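Local coordinates for ethanolamine utilization protein EutL (Clostridium perfringens E str. JGS1987, PDB 4TME), which forms trimers in the bacterial microcompartment shell for ethanolamine utilization, where ethanolamine binding is proposed to control pore opening allosterically, at residues Y64-A72 with P178-G186. Sequence-based numbering, arbitrary orientation.
With ETA (ethanolamine), chain K; ETA (ethanolamine), chain J.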
ATOM      1  N   TYR C  64       9.335   1.043  16.926  1.00 22.39           N
ATOM      2  CA  TYR C  64       8.428   1.240  15.798  1.00 23.33           C
ATOM      3  C   TYR C  64       9.226   1.673  14.585  1.00 23.30           C
ATOM      4  O   TYR C  64      10.100   2.542  14.673  1.00 24.06           O
ATOM      5  CB  TYR C  64       7.357   2.283  16.158  1.00 24.04           C
ATOM      6  CG  TYR C  64       6.104   2.201  15.292  1.00 22.66           C
ATOM      7  CD1 TYR C  64       6.053   2.830  14.067  1.00 22.11           C
ATOM      8  CD2 TYR C  64       4.996   1.490  15.718  1.00 24.15           C
ATOM      9  CE1 TYR C  64       4.895   2.753  13.257  1.00 22.20           C
ATOM     10  CE2 TYR C  64       3.856   1.415  14.940  1.00 24.44           C
ATOM     11  CZ  TYR C  64       3.818   2.054  13.705  1.00 23.75           C
ATOM     12  OH  TYR C  64       2.668   1.942  12.921  1.00 23.54           O
ATOM     13  N   ALA C  65       8.953   1.062  13.428  1.00 22.48           N
ATOM     14  CA  ALA C  65       9.710   1.360  12.225  1.00 22.48           C
ATOM     15  C   ALA C  65       8.924   0.922  11.007  1.00 21.41           C
ATOM     16  O   ALA C  65       8.836  -0.285  10.731  1.00 23.11           O
ATOM     17  CB  ALA C  65      11.077   0.641  12.255  1.00 24.25           C
ATOM     18  N   ARG C  66       8.323   1.874  10.307  1.00 19.93           N
ATOM     19  CA  ARG C  66       7.467   1.547   9.159  1.00 19.48           C
ATOM     20  C   ARG C  66       7.675   2.502   7.996  1.00 19.42           C
ATOM     21  O   ARG C  66       7.918   3.699   8.199  1.00 19.58           O
ATOM     22  CB  ARG C  66       5.983   1.584   9.543  1.00 20.48           C
ATOM     23  CG  ARG C  66       5.491   0.547  10.558  1.00 22.69           C
ATOM     24  CD  ARG C  66       5.462  -0.862   9.987  1.00 25.91           C
ATOM     25  NE  ARG C  66       4.736  -0.948   8.702  1.00 27.18           N
ATOM     26  CZ  ARG C  66       3.410  -0.920   8.553  1.00 29.05           C
ATOM     27  NH1 ARG C  66       2.606  -0.823   9.601  1.00 29.77           N
ATOM     28  NH2 ARG C  66       2.870  -1.005   7.333  1.00 28.52           N
ATOM     29  N   SER C  67       7.539   1.952   6.787  1.00 20.41           N
ATOM     30  CA  SER C  67       7.639   2.692   5.540  1.00 19.66           C
ATOM     31  C   SER C  67       6.271   3.136   5.011  1.00 18.83           C
ATOM     32  O   SER C  67       5.259   2.483   5.285  1.00 20.45           O
ATOM     33  CB  SER C  67       8.332   1.814   4.480  1.00 21.62           C
ATOM     34  OG  SER C  67       9.630   1.442   4.947  1.00 22.25           O
ATOM     35  N   MET C  68       6.268   4.205   4.224  1.00 18.45           N
ATOM     36  CA  MET C  68       5.036   4.773   3.675  1.00 18.41           C
ATOM     37  C   MET C  68       4.695   4.214   2.289  1.00 19.17           C
ATOM     38  O   MET C  68       5.587   4.012   1.437  1.00 19.84           O
ATOM     39  CB  MET C  68       5.129   6.295   3.561  1.00 19.96           C
ATOM     40  CG  MET C  68       5.467   6.994   4.862  1.00 21.71           C
ATOM     41  SD  MET C  68       4.148   6.852   6.082  1.00 25.06           S
ATOM     42  CE  MET C  68       4.969   6.051   7.410  1.00 30.94           C
ATOM     43  N   TYR C  69       3.401   4.033   2.026  1.00 19.66           N
ATOM     44  CA  TYR C  69       2.985   3.474   0.725  1.00 18.76           C
ATOM     45  C   TYR C  69       3.371   4.381  -0.433  1.00 19.77           C
ATOM     46  O   TYR C  69       3.074   5.577  -0.434  1.00 21.70           O
ATOM     47  CB  TYR C  69       1.467   3.199   0.710  1.00 19.47           C
ATOM     48  CG  TYR C  69       1.063   2.140   1.684  1.00 20.19           C
ATOM     49  CD1 TYR C  69       1.341   0.790   1.428  1.00 20.64           C
ATOM     50  CD2 TYR C  69       0.392   2.461   2.858  1.00 20.50           C
ATOM     51  CE1 TYR C  69       0.964  -0.190   2.315  1.00 21.76           C
ATOM     52  CE2 TYR C  69       0.011   1.470   3.764  1.00 21.84           C
ATOM     53  CZ  TYR C  69       0.312   0.145   3.481  1.00 22.79           C
ATOM     54  OH  TYR C  69      -0.049  -0.841   4.360  1.00 24.82           O
ATOM     55  N   ALA C  70       4.108   3.789  -1.385  1.00 20.37           N
ATOM     56  CA  ALA C  70       4.498   4.373  -2.667  1.00 20.90           C
ATOM     57  C   ALA C  70       5.636   5.381  -2.557  1.00 21.34           C
ATOM     58  O   ALA C  70       5.988   6.006  -3.543  1.00 21.98           O
ATOM     59  CB  ALA C  70       3.291   5.006  -3.378  1.00 22.65           C
ATOM     60  N   GLY C  71       6.241   5.485  -1.375  1.00 20.66           N
ATOM     61  CA  GLY C  71       7.504   6.201  -1.221  1.00 21.18           C
ATOM     62  C   GLY C  71       7.448   7.723  -1.157  1.00 20.49           C
ATOM     63  O   GLY C  71       6.399   8.359  -1.342  1.00 21.69           O
ATOM     64  N   ALA C  72       8.604   8.338  -0.914  1.00 21.48           N
ATOM     65  CA  ALA C  72       8.641   9.752  -0.558  1.00 22.90           C
ATOM     66  C   ALA C  72       8.177  10.672  -1.672  1.00 22.64           C
ATOM     67  O   ALA C  72       7.622  11.741  -1.413  1.00 23.93           O
ATOM     68  CB  ALA C  72      10.066  10.144  -0.135  1.00 25.80           C
ATOM     69  N   PRO C 178       8.854  -8.439  -2.720  1.00 24.00           N
ATOM     70  CA  PRO C 178       8.331  -7.312  -3.506  1.00 24.09           C
ATOM     71  C   PRO C 178       6.823  -7.357  -3.665  1.00 23.73           C
ATOM     72  O   PRO C 178       6.315  -8.425  -4.019  1.00 23.83           O
ATOM     73  CB  PRO C 178       9.003  -7.485  -4.866  1.00 25.45           C
ATOM     74  CG  PRO C 178       9.324  -8.929  -4.951  1.00 25.57           C
ATOM     75  CD  PRO C 178       9.697  -9.323  -3.536  1.00 24.71           C
ATOM     76  N   PRO C 179       6.115  -6.249  -3.437  1.00 23.31           N
ATOM     77  CA  PRO C 179       6.601  -4.941  -2.967  1.00 21.67           C
ATOM     78  C   PRO C 179       6.571  -4.818  -1.468  1.00 21.91           C
ATOM     79  O   PRO C 179       5.642  -5.309  -0.812  1.00 23.10           O
ATOM     80  CB  PRO C 179       5.591  -3.968  -3.554  1.00 22.48           C
ATOM     81  CG  PRO C 179       4.307  -4.709  -3.427  1.00 24.41           C
ATOM     82  CD  PRO C 179       4.671  -6.194  -3.692  1.00 23.87           C
ATOM     83  N   THR C 180       7.563  -4.116  -0.928  1.00 21.30           N
ATOM     84  CA  THR C 180       7.376  -3.509   0.385  1.00 22.16           C
ATOM     85  C   THR C 180       6.546  -2.235   0.179  1.00 21.90           C
ATOM     86  O   THR C 180       6.157  -1.946  -0.960  1.00 20.60           O
ATOM     87  CB  THR C 180       8.713  -3.207   1.021  1.00 23.40           C
ATOM     88  OG1 THR C 180       9.451  -2.341   0.155  1.00 22.86           O
ATOM     89  CG2 THR C 180       9.456  -4.512   1.201  1.00 27.34           C
ATOM     90  N   GLU C 181       6.297  -1.449   1.233  1.00 20.77           N
ATOM     91  CA  GLU C 181       5.374  -0.324   1.078  1.00 20.26           C
ATOM     92  C   GLU C 181       5.830   0.652   0.002  1.00 19.81           C
ATOM     93  O   GLU C 181       4.995   1.192  -0.731  1.00 20.88           O
ATOM     94  CB  GLU C 181       5.183   0.429   2.410  1.00 21.68           C
ATOM     95  CG  GLU C 181       4.356  -0.346   3.440  1.00 23.41           C
ATOM     96  CD  GLU C 181       5.149  -1.354   4.268  1.00 24.52           C
ATOM     97  OE1 GLU C 181       6.374  -1.533   4.051  1.00 23.50           O
ATOM     98  OE2 GLU C 181       4.534  -1.971   5.165  1.00 26.53           O
ATOM     99  N   THR C 182       7.147   0.842  -0.138  1.00 19.59           N
ATOM    100  CA  THR C 182       7.677   1.798  -1.098  1.00 19.55           C
ATOM    101  C   THR C 182       7.922   1.175  -2.485  1.00 20.47           C
ATOM    102  O   THR C 182       8.507   1.832  -3.341  1.00 20.51           O
ATOM    103  CB  THR C 182       9.008   2.435  -0.629  1.00 20.41           C
ATOM    104  OG1 THR C 182      10.039   1.442  -0.522  1.00 20.67           O
ATOM    105  CG2 THR C 182       8.823   3.134   0.741  1.00 18.40           C
ATOM    106  N   ASN C 183       7.476  -0.064  -2.671  1.00 20.90           N
ATOM    107  CA  ASN C 183       7.639  -0.801  -3.935  1.00 20.61           C
ATOM    108  C   ASN C 183       9.096  -1.119  -4.262  1.00 21.22           C
ATOM    109  O   ASN C 183       9.525  -1.075  -5.419  1.00 22.05           O
ATOM    110  CB  ASN C 183       6.978  -0.038  -5.087  1.00 20.71           C
ATOM    111  CG  ASN C 183       5.485   0.108  -4.872  1.00 20.71           C
ATOM    112  OD1 ASN C 183       4.845  -0.823  -4.390  1.00 20.94           O
ATOM    113  ND2 ASN C 183       4.938   1.300  -5.132  1.00 21.39           N
ATOM    114  N   PHE C 184       9.843  -1.450  -3.217  1.00 19.37           N
ATOM    115  CA  PHE C 184      11.189  -2.000  -3.330  1.00 20.46           C
ATOM    116  C   PHE C 184      11.205  -3.441  -2.794  1.00 21.12           C
ATOM    117  O   PHE C 184      10.161  -4.026  -2.458  1.00 22.66           O
ATOM    118  CB  PHE C 184      12.190  -1.106  -2.574  1.00 20.01           C
ATOM    119  CG  PHE C 184      12.606   0.119  -3.345  1.00 19.84           C
ATOM    120  CD1 PHE C 184      11.742   1.203  -3.505  1.00 21.07           C
ATOM    121  CD2 PHE C 184      13.862   0.195  -3.925  1.00 20.45           C
ATOM    122  CE1 PHE C 184      12.153   2.337  -4.219  1.00 21.03           C
ATOM    123  CE2 PHE C 184      14.271   1.320  -4.635  1.00 20.61           C
ATOM    124  CZ  PHE C 184      13.407   2.395  -4.786  1.00 21.57           C
ATOM    125  N   ALA C 185      12.397  -4.026  -2.738  1.00 20.79           N
ATOM    126  CA  ALA C 185      12.565  -5.399  -2.292  1.00 20.84           C
ATOM    127  C   ALA C 185      14.022  -5.597  -1.951  1.00 22.37           C
ATOM    128  O   ALA C 185      14.842  -4.704  -2.189  1.00 21.29           O
ATOM    129  CB  ALA C 185      12.132  -6.376  -3.381  1.00 22.45           C
ATOM    130  N   GLY C 186      14.362  -6.768  -1.429  1.00 23.02           N
ATOM    131  CA  GLY C 186      15.762  -7.051  -1.141  1.00 24.50           C
ATOM    132  C   GLY C 186      15.892  -7.985   0.037  1.00 25.08           C
ATOM    133  O   GLY C 186      15.020  -8.831   0.247  1.00 24.19           O
TER
HETATM  134  CA  ETA K 302      13.858   2.853  -0.946  1.00 26.56           C
HETATM  135  N   ETA K 302      12.507   3.068  -0.474  1.00 24.71           N
HETATM  136  C   ETA K 302      14.459   4.149  -1.469  1.00 29.63           C
HETATM  137  O   ETA K 302      14.435   5.181  -0.517  1.00 30.02           O
HETATM  138  CA  ETA J 301      12.788  -3.031   3.039  1.00 24.44           C
HETATM  139  N   ETA J 301      12.725  -1.738   3.662  1.00 21.52           N
HETATM  140  C   ETA J 301      13.096  -2.827   1.571  1.00 26.09           C
HETATM  141  O   ETA J 301      11.994  -2.219   0.920  1.00 26.76           O
HETATM  142  O   HOH W   1       7.182  -1.017   6.786  1.00 24.13           O
HETATM  143  O   HOH W   2       1.931  -2.859   4.659  1.00 35.43           O
HETATM  144  O   HOH W   3       6.138   3.884  -5.925  1.00 23.95           O
HETATM  145  O   HOH W   4       8.931   4.424  -3.792  1.00 25.01           O
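Glu181 carries most of this contact, its carboxylate reaching Arg66 while its CG packs against the ring of Tyr69, 3.6 Å from CE1. A bend at chi2 (84°) turns the Glu181 carboxylate to Arg66, whose chain is itself folded at chi2 and chi3. NH2 of Arg66 meets OE2 of Glu181 at 2.9 Å in a salt bridge, from above the carboxylate plane. The guanidinium and carboxylate planes stand 48° apart. Two waters steady the acid: one accepts from Arg66 NE and Ser67 N and donates weakly to Glu181 OE1, while another joins Glu181 OE2 to Tyr69 OH.

The backbones are locked by an almost straight bond, Ala70 N to Glu181 O at 2.8 Å, which joins the type II turn of Met68-Gly71 to the type I turn of Thr180-Asn183. Beside it, CG2 of Thr182 rests 3.4 Å from Met68 O and also against Gly71 CA, leaving OG1 to accept from the amine of one ethanolamine at 3.0 Å. That ligand lies over one face of Phe184 and also bonds to Glu82 and Asp44; Thr180 OG1 shares a hydrogen bond with the second ethanolamine.

In the next shell, Ser67 OG bonds to Tyr48 and Asp44 of helix 44-57; Asn183 OD1 accepts from Tyr69 N of a neighbouring subunit. Tyr69 meets Tyr69 of both neighbouring subunits, placing the contact close to the trimer axis. It joins the chain's two BMC domains, linking the end of strand 61-67, outermost in its sheet within this chain and beside strand 83-89, to the loop between strands 171-176 and 185-191.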